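Local coordinates for uncharacterized protein (Aeromonas hydrophila J-1, PDB 6R1J) that is the AhlC component of a tripartite alpha-pore-forming toxin, a soluble helical protein that would help its partner components perforate target-cell membranes, at residues P27-I33 with D116-L120; M51-V55 with I95-T99; L70-F76 with A247-F251. The protein carries 3 engineered substitutions. One frame throughout, in Å; residues are numbered along the deposited sequence.

In the fold
The three contacts lie almost in a row along an elongated helical bundle: centres are about 32 Å apart between contacts 1 and 2, about 27 Å between contacts 2 and 3, and about 57 Å between contacts 1 and 3. None touches another. Contacts 1 and 2 both join helix 28-70 to helix 78-157, contact 2 nearer the turn between them. Contact 3 takes that very turn, 70-76, and ties it to helix 244-264. The chain order is 27-33, 51-55, 70-76, 95-99, 116-120 and 247-251. An antiparallel hairpin is zipped at two levels and held at its bend by a later helix, consistent with the all-helical build of an alpha-pore-forming toxin component in its soluble form.

Contact 1 (P27-I33 with D116-L120)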
ATOM      1  N   PRO A  27     -10.334 -15.766  -9.260  1.00 35.41           N
ATOM      2  CA  PRO A  27      -9.820 -17.078  -9.628  1.00 41.66           C
ATOM      3  C   PRO A  27      -9.821 -18.113  -8.508  1.00 39.68           C
ATOM      4  O   PRO A  27     -10.080 -17.785  -7.334  1.00 32.95           O
ATOM      5  CB  PRO A  27      -8.375 -16.808 -10.063  1.00 44.37           C
ATOM      6  CG  PRO A  27      -8.010 -15.497  -9.389  1.00 42.24           C
ATOM      7  CD  PRO A  27      -9.299 -14.715  -9.310  1.00 41.38           C
ATOM      8  N   GLN A  28      -9.470 -19.338  -8.902  1.00 34.59           N
ATOM      9  CA  GLN A  28      -9.537 -20.535  -8.041  1.00 36.95           C
ATOM     10  C   GLN A  28      -8.831 -20.262  -6.696  1.00 36.51           C
ATOM     11  O   GLN A  28      -9.407 -20.638  -5.671  1.00 33.56           O
ATOM     12  CB  GLN A  28      -8.906 -21.756  -8.712  1.00 35.60           C
ATOM     13  CG  GLN A  28      -9.008 -22.998  -7.841  1.00 36.21           C
ATOM     14  CD  GLN A  28     -10.436 -23.467  -7.706  1.00 40.90           C
ATOM     15  OE1 GLN A  28     -11.148 -23.585  -8.710  1.00 41.31           O
ATOM     16  NE2 GLN A  28     -10.871 -23.751  -6.481  1.00 35.13           N
ATOM     17  N   ASN A  29      -7.637 -19.662  -6.680  1.00 34.19           N
ATOM     18  CA  ASN A  29      -6.918 -19.443  -5.391  1.00 32.12           C
ATOM     19  C   ASN A  29      -7.752 -18.571  -4.434  1.00 28.57           C
ATOM     20  O   ASN A  29      -7.597 -18.808  -3.215  1.00 34.36           O
ATOM     21  CB  ASN A  29      -5.504 -18.897  -5.565  1.00 31.31           C
ATOM     22  CG  ASN A  29      -4.591 -19.872  -6.282  1.00 30.95           C
ATOM     23  OD1 ASN A  29      -4.163 -20.870  -5.717  1.00 35.32           O
ATOM     24  ND2 ASN A  29      -4.286 -19.566  -7.514  1.00 32.36           N
ATOM     25  N   ALA A  30      -8.548 -17.617  -4.933  1.00 33.12           N
ATOM     26  CA  ALA A  30      -9.442 -16.749  -4.128  1.00 33.56           C
ATOM     27  C   ALA A  30     -10.582 -17.605  -3.572  1.00 38.28           C
ATOM     28  O   ALA A  30     -10.912 -17.521  -2.380  1.00 31.99           O
ATOM     29  CB  ALA A  30      -9.960 -15.621  -4.957  1.00 35.19           C
ATOM     30  N   VAL A  31     -11.149 -18.468  -4.409  1.00 34.25           N
ATOM     31  CA  VAL A  31     -12.198 -19.415  -3.958  1.00 33.78           C
ATOM     32  C   VAL A  31     -11.608 -20.372  -2.916  1.00 26.13           C
ATOM     33  O   VAL A  31     -12.324 -20.698  -1.962  1.00 32.91           O
ATOM     34  CB  VAL A  31     -12.845 -20.154  -5.145  1.00 34.91           C
ATOM     35  CG1 VAL A  31     -13.879 -21.142  -4.649  1.00 34.44           C
ATOM     36  CG2 VAL A  31     -13.493 -19.174  -6.090  1.00 35.19           C
ATOM     37  N   ASN A  32     -10.360 -20.818  -3.058  1.00 28.95           N
ATOM     38  CA  ASN A  32      -9.681 -21.657  -2.051  1.00 30.69           C
ATOM     39  C   ASN A  32      -9.710 -20.968  -0.675  1.00 35.85           C
ATOM     40  O   ASN A  32     -10.078 -21.608   0.303  1.00 32.96           O
ATOM     41  CB  ASN A  32      -8.242 -21.948  -2.428  1.00 31.27           C
ATOM     42  CG  ASN A  32      -8.095 -22.870  -3.630  1.00 38.67           C
ATOM     43  OD1 ASN A  32      -9.088 -23.374  -4.162  1.00 32.87           O
ATOM     44  ND2 ASN A  32      -6.865 -23.023  -4.086  1.00 29.58           N
ATOM     45  N   ILE A  33      -9.384 -19.682  -0.621  1.00 35.28           N
ATOM     46  CA  ILE A  33      -9.323 -18.912   0.665  1.00 33.00           C
ATOM     47  C   ILE A  33     -10.744 -18.734   1.191  1.00 31.80           C
ATOM     48  O   ILE A  33     -10.939 -18.842   2.420  1.00 31.26           O
ATOM     49  CB  ILE A  33      -8.632 -17.549   0.431  1.00 31.26           C
ATOM     50  CG1 ILE A  33      -7.195 -17.756   0.002  1.00 33.60           C
ATOM     51  CG2 ILE A  33      -8.729 -16.670   1.666  1.00 37.17           C
ATOM     52  CD1 ILE A  33      -6.492 -16.509  -0.498  1.00 34.50           C
ATOM     53  N   ASP A 116      -2.154 -19.648  -0.915  1.00 29.60           N
ATOM     54  CA  ASP A 116      -3.129 -19.098  -1.870  1.00 30.63           C
ATOM     55  C   ASP A 116      -2.835 -17.604  -2.085  1.00 32.90           C
ATOM     56  O   ASP A 116      -2.965 -17.095  -3.223  1.00 29.96           O
ATOM     57  CB  ASP A 116      -4.558 -19.421  -1.441  1.00 33.63           C
ATOM     58  CG  ASP A 116      -4.942 -20.884  -1.683  1.00 39.46           C
ATOM     59  OD1 ASP A 116      -4.579 -21.382  -2.769  1.00 35.01           O
ATOM     60  OD2 ASP A 116      -5.608 -21.499  -0.788  1.00 34.14           O
ATOM     61  N   ASN A 117      -2.431 -16.888  -1.037  1.00 33.63           N
ATOM     62  CA  ASN A 117      -2.099 -15.447  -1.193  1.00 31.00           C
ATOM     63  C   ASN A 117      -0.920 -15.270  -2.155  1.00 25.60           C
ATOM     64  O   ASN A 117      -1.025 -14.413  -3.038  1.00 30.02           O
ATOM     65  CB  ASN A 117      -1.750 -14.788   0.134  1.00 32.51           C
ATOM     66  CG  ASN A 117      -2.995 -14.370   0.888  1.00 45.57           C
ATOM     67  OD1 ASN A 117      -4.102 -14.428   0.345  1.00 43.17           O
ATOM     68  ND2 ASN A 117      -2.819 -13.841   2.089  1.00 54.07           N
ATOM     69  N   ILE A 118       0.160 -15.992  -1.927  1.00 31.40           N
ATOM     70  CA  ILE A 118       1.346 -15.959  -2.825  1.00 34.50           C
ATOM     71  C   ILE A 118       0.893 -16.278  -4.262  1.00 35.29           C
ATOM     72  O   ILE A 118       1.262 -15.523  -5.179  1.00 35.49           O
ATOM     73  CB  ILE A 118       2.418 -16.900  -2.264  1.00 38.87           C
ATOM     74  CG1 ILE A 118       2.919 -16.363  -0.925  1.00 38.35           C
ATOM     75  CG2 ILE A 118       3.560 -17.084  -3.245  1.00 39.28           C
ATOM     76  CD1 ILE A 118       3.785 -17.315  -0.174  1.00 37.72           C
ATOM     77  N   ALA A 119       0.091 -17.333  -4.470  1.00 35.22           N
ATOM     78  CA  ALA A 119      -0.426 -17.731  -5.810  1.00 33.52           C
ATOM     79  C   ALA A 119      -1.227 -16.560  -6.394  1.00 35.80           C
ATOM     80  O   ALA A 119      -1.046 -16.234  -7.564  1.00 32.83           O
ATOM     81  CB  ALA A 119      -1.251 -19.010  -5.731  1.00 33.06           C
ATOM     82  N   LEU A 120      -2.083 -15.892  -5.611  1.00 34.56           N
ATOM     83  CA  LEU A 120      -2.839 -14.724  -6.130  1.00 32.86           C
ATOM     84  C   LEU A 120      -1.897 -13.571  -6.521  1.00 30.33           C
ATOM     85  O   LEU A 120      -2.190 -12.923  -7.547  1.00 35.98           O
ATOM     86  CB  LEU A 120      -3.854 -14.243  -5.097  1.00 35.99           C
ATOM     87  CG  LEU A 120      -5.113 -15.088  -5.004  1.00 41.00           C
ATOM     88  CD1 LEU A 120      -6.001 -14.561  -3.878  1.00 44.69           C
ATOM     89  CD2 LEU A 120      -5.846 -15.114  -6.342  1.00 42.35           C
TER
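The Asn-32 amide and the Asp-116 carboxylate meet with their planes 54° apart, so neither lies flat on the other. CB of Asn-32 sits over one carboxylate face, 3.1 Å from OD2 of Asp-116, and ND2 of Asn-32 comes from the same side, donating to OD1 of Asp-116 over 3.1 Å. The bond is nearly straight (171°), with its acceptor at the amide's edge and its donor above the carboxylate plane. At the other end of the amide, OD1 of Asn-32 accepts from NE2 of Gln-28 at 2.9 Å; together the two bonds, through ND2 and OD1, fix the amide's rotation.

CG1 of Ile-33 slides past CB of Asp-116 at 3.4 Å. With its CG anti to the carbonyl carbon, Leu-120 spreads its methyls along the partner helix: CD2 reaches CG of the N-cap residue Pro-27 at 3.8 Å, while CD1 meets CD1 of Ile-33 at 3.9 Å. Helix 163-236 covers this inner side, where Thr-204 hydrogen-bonds to Asn-117 and Phe-200 touches Ala-30 and Leu-120. The local axes of 28-33 and 116-120, 9.0 Å apart and inclined at 156°, identify an antiparallel helix pair within a helical bundle.

Contact 2 (M51-V55 with I95-T99); sequences MQQQV and IQTLT
Val-55 and Ile-95 mark the tightly packed, buried side of this antiparallel helix pair, one level of a helical bundle, whose local axes approach to 10.3 Å at 159°. CG2 of Val-55 and CG2 of Ile-95 come to 3.6 Å, their side chains crossing at a slant. The CG2 of Val-55 also lies 4.1 Å from OG1 of Thr-99. Met-51 continues this side: its chain, bent at chi2 (-149°) and chi3, crosses Thr-99 at about a right angle and puts SD 4.1 Å from the CA of Thr-99. Other parts of the chain close the inner side, with Ile-225 of helix 163-236 against Ile-95 and Thr-99, and Ala-265 against Val-55. A bound sodium ion lies about 7 Å from the Val-55 side chain.

The opposite margin is the solvent side, since Gln-54 and Leu-98 are partly exposed. They meet through one amide end and one methyl, yet the approach is short: NE2 of Gln-54 comes within 3.3 Å of CD2 of Leu-98. CD1 of Ile-95 bridges the two margins by reaching the backbone O of Gln-54 at 3.8 Å.

Contact between the segments is thus by packing, and the Thr-99 hydroxyl is satisfied within its own helix. With OG1 beside the backbone N, it donates to O of Ile-95 at 2.7 Å, and OG1 and N of Thr-99 reach that carbonyl oxygen from opposite faces of its plane.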
ATOM      1  N   MET A  51     -11.538 -24.412  23.779  1.00 38.21           N
ATOM      2  CA  MET A  51     -10.192 -24.604  24.343  1.00 37.51           C
ATOM      3  C   MET A  51      -9.949 -23.555  25.422  1.00 33.47           C
ATOM      4  O   MET A  51      -9.418 -23.927  26.487  1.00 37.78           O
ATOM      5  CB  MET A  51      -9.105 -24.507  23.283  1.00 39.10           C
ATOM      6  CG  MET A  51      -7.745 -24.478  23.883  1.00 42.97           C
ATOM      7  SD  MET A  51      -6.552 -23.540  22.953  1.00 49.30           S
ATOM      8  CE  MET A  51      -7.123 -21.892  23.347  1.00 54.14           C
ATOM      9  N   GLN A  52     -10.282 -22.308  25.128  1.00 35.55           N
ATOM     10  CA  GLN A  52     -10.177 -21.160  26.064  1.00 36.09           C
ATOM     11  C   GLN A  52     -10.967 -21.456  27.358  1.00 37.10           C
ATOM     12  O   GLN A  52     -10.411 -21.297  28.429  1.00 35.73           O
ATOM     13  CB  GLN A  52     -10.729 -19.907  25.399  1.00 39.11           C
ATOM     14  CG  GLN A  52     -10.601 -18.646  26.232  1.00 40.13           C
ATOM     15  CD  GLN A  52     -11.092 -17.449  25.449  1.00 46.67           C
ATOM     16  OE1 GLN A  52     -11.865 -17.595  24.503  1.00 46.63           O
ATOM     17  NE2 GLN A  52     -10.641 -16.257  25.829  1.00 43.26           N
ATOM     18  N   GLN A  53     -12.237 -21.826  27.254  1.00 41.28           N
ATOM     19  CA  GLN A  53     -13.099 -22.178  28.414  1.00 47.40           C
ATOM     20  C   GLN A  53     -12.454 -23.316  29.215  1.00 44.29           C
ATOM     21  O   GLN A  53     -12.409 -23.189  30.451  1.00 41.00           O
ATOM     22  CB  GLN A  53     -14.518 -22.497  27.933  1.00 54.21           C
ATOM     23  CG  GLN A  53     -15.285 -21.241  27.550  1.00 65.24           C
ATOM     24  CD  GLN A  53     -16.548 -21.442  26.740  1.00 77.43           C
ATOM     25  OE1 GLN A  53     -16.890 -22.543  26.297  1.00 85.61           O
ATOM     26  NE2 GLN A  53     -17.252 -20.343  26.515  1.00 80.56           N
ATOM     27  N   GLN A  54     -11.899 -24.342  28.554  1.00 40.62           N
ATOM     28  CA  GLN A  54     -11.321 -25.534  29.236  1.00 41.63           C
ATOM     29  C   GLN A  54     -10.003 -25.162  29.930  1.00 42.34           C
ATOM     30  O   GLN A  54      -9.748 -25.646  31.055  1.00 35.57           O
ATOM     31  CB  GLN A  54     -11.177 -26.708  28.261  1.00 43.71           C
ATOM     32  CG  GLN A  54     -12.528 -27.282  27.863  1.00 47.02           C
ATOM     33  CD  GLN A  54     -12.431 -28.506  26.996  1.00 49.37           C
ATOM     34  OE1 GLN A  54     -13.239 -28.725  26.103  1.00 64.19           O
ATOM     35  NE2 GLN A  54     -11.422 -29.306  27.238  1.00 52.43           N
ATOM     36  N   VAL A  55      -9.182 -24.336  29.296  1.00 37.75           N
ATOM     37  CA  VAL A  55      -7.908 -23.873  29.916  1.00 35.01           C
ATOM     38  C   VAL A  55      -8.227 -23.068  31.182  1.00 34.91           C
ATOM     39  O   VAL A  55      -7.564 -23.290  32.160  1.00 36.88           O
ATOM     40  CB  VAL A  55      -7.083 -23.055  28.925  1.00 36.41           C
ATOM     41  CG1 VAL A  55      -5.958 -22.301  29.612  1.00 38.91           C
ATOM     42  CG2 VAL A  55      -6.565 -23.953  27.812  1.00 38.45           C
ATOM     43  N   ILE A  95      -5.488 -31.103  28.525  1.00 49.00           N
ATOM     44  CA  ILE A  95      -5.546 -29.649  28.192  1.00 44.68           C
ATOM     45  C   ILE A  95      -4.363 -29.367  27.279  1.00 39.24           C
ATOM     46  O   ILE A  95      -4.555 -28.588  26.339  1.00 43.22           O
ATOM     47  CB  ILE A  95      -5.573 -28.724  29.439  1.00 47.63           C
ATOM     48  CG1 ILE A  95      -6.714 -29.088  30.398  1.00 54.78           C
ATOM     49  CG2 ILE A  95      -5.703 -27.267  29.023  1.00 50.53           C
ATOM     50  CD1 ILE A  95      -8.096 -28.825  29.847  1.00 54.73           C
ATOM     51  N   GLN A  96      -3.207 -29.956  27.600  1.00 38.04           N
ATOM     52  CA  GLN A  96      -1.976 -29.784  26.806  1.00 41.41           C
ATOM     53  C   GLN A  96      -2.254 -30.345  25.400  1.00 46.56           C
ATOM     54  O   GLN A  96      -1.809 -29.700  24.421  1.00 40.30           O
ATOM     55  CB  GLN A  96      -0.791 -30.467  27.461  1.00 38.38           C
ATOM     56  CG  GLN A  96       0.541 -30.070  26.853  1.00 41.74           C
ATOM     57  CD  GLN A  96       1.712 -30.412  27.733  1.00 43.41           C
ATOM     58  OE1 GLN A  96       1.590 -31.190  28.668  1.00 48.53           O
ATOM     59  NE2 GLN A  96       2.858 -29.815  27.453  1.00 43.57           N
ATOM     60  N   THR A  97      -3.043 -31.419  25.316  1.00 40.48           N
ATOM     61  CA  THR A  97      -3.355 -32.121  24.043  1.00 44.54           C
ATOM     62  C   THR A  97      -4.292 -31.256  23.206  1.00 45.32           C
ATOM     63  O   THR A  97      -3.940 -31.007  22.027  1.00 43.37           O
ATOM     64  CB  THR A  97      -3.843 -33.559  24.291  1.00 41.59           C
ATOM     65  OG1 THR A  97      -2.681 -34.227  24.788  1.00 40.87           O
ATOM     66  CG2 THR A  97      -4.337 -34.260  23.047  1.00 43.83           C
ATOM     67  N   LEU A  98      -5.395 -30.771  23.795  1.00 43.15           N
ATOM     68  CA  LEU A  98      -6.407 -29.945  23.100  1.00 42.61           C
ATOM     69  C   LEU A  98      -5.752 -28.650  22.588  1.00 42.56           C
ATOM     70  O   LEU A  98      -6.089 -28.166  21.469  1.00 38.14           O
ATOM     71  CB  LEU A  98      -7.553 -29.645  24.066  1.00 45.40           C
ATOM     72  CG  LEU A  98      -8.750 -28.920  23.443  1.00 48.42           C
ATOM     73  CD1 LEU A  98      -9.455 -29.780  22.403  1.00 49.53           C
ATOM     74  CD2 LEU A  98      -9.742 -28.476  24.502  1.00 50.64           C
ATOM     75  N   THR A  99      -4.826 -28.096  23.360  1.00 39.91           N
ATOM     76  CA  THR A  99      -4.102 -26.869  22.964  1.00 37.76           C
ATOM     77  C   THR A  99      -3.228 -27.181  21.739  1.00 38.09           C
ATOM     78  O   THR A  99      -3.313 -26.429  20.750  1.00 39.68           O
ATOM     79  CB  THR A  99      -3.306 -26.306  24.136  1.00 37.15           C
ATOM     80  OG1 THR A  99      -4.206 -26.126  25.238  1.00 41.45           O
ATOM     81  CG2 THR A  99      -2.649 -24.999  23.762  1.00 40.45           C
TER

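Contact 3 (L70-F76 with A247-F251)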
ATOM      1  N   LEU A  70       0.124 -25.095  49.326  1.00 30.15           N
ATOM      2  CA  LEU A  70       1.063 -24.130  49.937  1.00 32.49           C
ATOM      3  C   LEU A  70       0.614 -23.750  51.379  1.00 32.12           C
ATOM      4  O   LEU A  70       1.435 -23.119  52.097  1.00 32.79           O
ATOM      5  CB  LEU A  70       1.161 -22.917  49.014  1.00 35.27           C
ATOM      6  CG  LEU A  70       1.999 -23.135  47.736  1.00 36.05           C
ATOM      7  CD1 LEU A  70       1.800 -22.008  46.757  1.00 35.02           C
ATOM      8  CD2 LEU A  70       3.467 -23.267  48.081  1.00 36.18           C
ATOM      9  N   ALA A  71      -0.644 -24.043  51.727  1.00 33.76           N
ATOM     10  CA  ALA A  71      -1.240 -23.793  53.063  1.00 39.17           C
ATOM     11  C   ALA A  71      -0.796 -24.895  54.043  1.00 46.56           C
ATOM     12  O   ALA A  71      -1.077 -24.778  55.260  1.00 40.29           O
ATOM     13  CB  ALA A  71      -2.748 -23.721  52.946  1.00 35.35           C
ATOM     14  N   ASN A  72      -0.116 -25.934  53.549  1.00 42.82           N
ATOM     15  CA  ASN A  72       0.368 -27.055  54.392  1.00 44.92           C
ATOM     16  C   ASN A  72       1.506 -26.530  55.280  1.00 47.85           C
ATOM     17  O   ASN A  72       2.369 -25.817  54.797  1.00 48.61           O
ATOM     18  CB  ASN A  72       0.750 -28.273  53.543  1.00 54.31           C
ATOM     19  CG  ASN A  72       1.289 -29.406  54.391  1.00 55.83           C
ATOM     20  OD1 ASN A  72       2.457 -29.403  54.783  1.00 64.23           O
ATOM     21  ND2 ASN A  72       0.437 -30.367  54.684  1.00 60.54           N
ATOM     22  N   THR A  73       1.449 -26.779  56.584  1.00 59.19           N
ATOM     23  CA  THR A  73       2.514 -26.369  57.540  1.00 60.58           C
ATOM     24  C   THR A  73       3.186 -27.666  58.017  1.00 63.56           C
ATOM     25  O   THR A  73       2.562 -28.754  57.872  1.00 52.00           O
ATOM     26  CB  THR A  73       1.954 -25.468  58.653  1.00 62.66           C
ATOM     27  OG1 THR A  73       0.935 -26.215  59.319  1.00 56.49           O
ATOM     28  CG2 THR A  73       1.406 -24.159  58.121  1.00 63.93           C
ATOM     29  N   GLY A  74       4.398 -27.570  58.562  1.00 68.33           N
ATOM     30  CA  GLY A  74       5.186 -28.760  58.928  1.00 78.61           C
ATOM     31  C   GLY A  74       5.671 -29.458  57.659  1.00 79.96           C
ATOM     32  O   GLY A  74       5.878 -28.802  56.641  1.00 72.33           O
ATOM     33  N   PRO A  75       5.758 -30.805  57.622  1.00 81.67           N
ATOM     34  CA  PRO A  75       6.368 -31.486  56.482  1.00 76.54           C
ATOM     35  C   PRO A  75       5.380 -32.001  55.425  1.00 70.39           C
ATOM     36  O   PRO A  75       4.276 -32.344  55.778  1.00 56.49           O
ATOM     37  CB  PRO A  75       6.998 -32.665  57.237  1.00 78.66           C
ATOM     38  CG  PRO A  75       5.918 -33.061  58.247  1.00 81.09           C
ATOM     39  CD  PRO A  75       5.244 -31.754  58.627  1.00 84.41           C
ATOM     40  N   PHE A  76       5.788 -32.036  54.152  1.00 70.41           N
ATOM     41  CA  PHE A  76       4.998 -32.698  53.080  1.00 69.74           C
ATOM     42  C   PHE A  76       5.272 -34.215  53.182  1.00 68.84           C
ATOM     43  O   PHE A  76       6.461 -34.601  53.168  1.00 59.51           O
ATOM     44  CB  PHE A  76       5.306 -32.116  51.691  1.00 68.47           C
ATOM     45  CG  PHE A  76       4.755 -30.736  51.391  1.00 63.28           C
ATOM     46  CD1 PHE A  76       3.436 -30.570  50.989  1.00 64.91           C
ATOM     47  CD2 PHE A  76       5.575 -29.611  51.452  1.00 58.79           C
ATOM     48  CE1 PHE A  76       2.941 -29.304  50.699  1.00 63.30           C
ATOM     49  CE2 PHE A  76       5.084 -28.349  51.155  1.00 61.88           C
ATOM     50  CZ  PHE A  76       3.768 -28.201  50.774  1.00 60.63           C
ATOM     51  N   ALA A 247       9.366 -28.858  47.446  1.00 45.90           N
ATOM     52  CA  ALA A 247       7.976 -28.994  47.020  1.00 48.19           C
ATOM     53  C   ALA A 247       7.366 -27.583  47.032  1.00 47.19           C
ATOM     54  O   ALA A 247       6.706 -27.243  46.062  1.00 42.06           O
ATOM     55  CB  ALA A 247       7.266 -29.974  47.903  1.00 47.96           C
ATOM     56  N   ARG A 248       7.679 -26.756  48.037  1.00 43.45           N
ATOM     57  CA  ARG A 248       7.103 -25.397  48.191  1.00 43.21           C
ATOM     58  C   ARG A 248       7.619 -24.516  47.043  1.00 42.32           C
ATOM     59  O   ARG A 248       6.837 -23.728  46.493  1.00 38.83           O
ATOM     60  CB  ARG A 248       7.434 -24.868  49.592  1.00 47.93           C
ATOM     61  CG  ARG A 248       6.870 -23.496  49.930  1.00 51.95           C
ATOM     62  CD  ARG A 248       7.088 -23.140  51.409  1.00 53.09           C
ATOM     63  NE  ARG A 248       6.414 -24.166  52.190  1.00 55.13           N
ATOM     64  CZ  ARG A 248       5.109 -24.167  52.439  1.00 57.45           C
ATOM     65  NH1 ARG A 248       4.353 -23.173  51.998  1.00 52.97           N
ATOM     66  NH2 ARG A 248       4.565 -25.153  53.131  1.00 55.76           N
ATOM     67  N   LEU A 249       8.896 -24.641  46.685  1.00 40.33           N
ATOM     68  CA  LEU A 249       9.507 -23.856  45.582  1.00 39.29           C
ATOM     69  C   LEU A 249       8.789 -24.154  44.265  1.00 38.75           C
ATOM     70  O   LEU A 249       8.374 -23.181  43.607  1.00 37.91           O
ATOM     71  CB  LEU A 249      10.992 -24.175  45.457  1.00 42.99           C
ATOM     72  CG  LEU A 249      11.746 -23.381  44.392  1.00 44.47           C
ATOM     73  CD1 LEU A 249      12.085 -21.986  44.904  1.00 45.48           C
ATOM     74  CD2 LEU A 249      13.005 -24.123  43.975  1.00 47.26           C
ATOM     75  N   PHE A 250       8.610 -25.433  43.921  1.00 36.47           N
ATOM     76  CA  PHE A 250       8.009 -25.858  42.637  1.00 36.33           C
ATOM     77  C   PHE A 250       6.505 -25.597  42.655  1.00 38.97           C
ATOM     78  O   PHE A 250       5.960 -25.264  41.593  1.00 37.75           O
ATOM     79  CB  PHE A 250       8.452 -27.283  42.301  1.00 39.87           C
ATOM     80  CG  PHE A 250       9.929 -27.316  41.966  1.00 40.09           C
ATOM     81  CD1 PHE A 250      10.402 -26.643  40.847  1.00 41.84           C
ATOM     82  CD2 PHE A 250      10.841 -27.995  42.754  1.00 43.44           C
ATOM     83  CE1 PHE A 250      11.755 -26.628  40.533  1.00 48.88           C
ATOM     84  CE2 PHE A 250      12.196 -27.969  42.445  1.00 49.17           C
ATOM     85  CZ  PHE A 250      12.651 -27.280  41.341  1.00 44.52           C
ATOM     86  N   PHE A 251       5.841 -25.693  43.810  1.00 36.22           N
ATOM     87  CA  PHE A 251       4.409 -25.347  43.845  1.00 36.84           C
ATOM     88  C   PHE A 251       4.290 -23.848  43.560  1.00 30.07           C
ATOM     89  O   PHE A 251       3.368 -23.501  42.848  1.00 34.36           O
ATOM     90  CB  PHE A 251       3.723 -25.762  45.147  1.00 42.29           C
ATOM     91  CG  PHE A 251       3.467 -27.243  45.288  1.00 47.15           C
ATOM     92  CD1 PHE A 251       3.102 -28.022  44.199  1.00 43.84           C
ATOM     93  CD2 PHE A 251       3.541 -27.856  46.535  1.00 45.75           C
ATOM     94  CE1 PHE A 251       2.821 -29.369  44.355  1.00 50.36           C
ATOM     95  CE2 PHE A 251       3.261 -29.206  46.680  1.00 39.88           C
ATOM     96  CZ  PHE A 251       2.877 -29.949  45.597  1.00 49.49           C
TER
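Arg-248 projects from helix 244-264 into the concave side of the turn 70-76, and Leu-70 projects back toward the helix, so each segment supplies a bump and a hollow. The arginine leaves the helix with CG anti to its backbone N and bends at chi3 (-60°), which brings the guanidinium alongside the carbonyls of Leu-70 and Asn-72. Its edge meets both oxygens: NH1 donates to O of Leu-70 at 2.9 Å in a nearly straight bond, and NH2 donates to O of Asn-72 at 2.8 Å in a more bent one, with an N-H...O angle of 136°. Both acceptors lie near the guanidinium plane.

In the reverse direction, CD2 of Leu-70 drops into a groove on the helix surface, bounded by the backbone O of Arg-248 at 3.8 Å and CB of Phe-251 at 3.9 Å. The aliphatic CG of Arg-248 forms another side of that groove.

Phe-76, at the far end of the turn, fills the next hollow, whose walls are CB of Ala-247, NH2 of Arg-248 and CE2 of Phe-251. CD2 of its ring is 3.9 Å from CB of Ala-247, and CE2 stands 3.8 Å from NH2 of Arg-248. Phe-251 directs its edge at the Phe-76 face in an offset edge-to-face pair, centroids 5.8 Å apart and planes at 64°. Phe-84 meets the Phe-251 ring, and Leu-81 of helix 78-157 touches Phe-76 and Phe-251, extending this apolar cluster into the bundle. Leu-163 of a third subunit packs on Arg-248.

A turn without regular secondary structure is therefore held at both ends: two backbone carbonyls are satisfied by one guanidinium, whose positive charge probably strengthens both bonds, while the aromatic pair and Leu-70 seat the same segment against the helix by apolar contact.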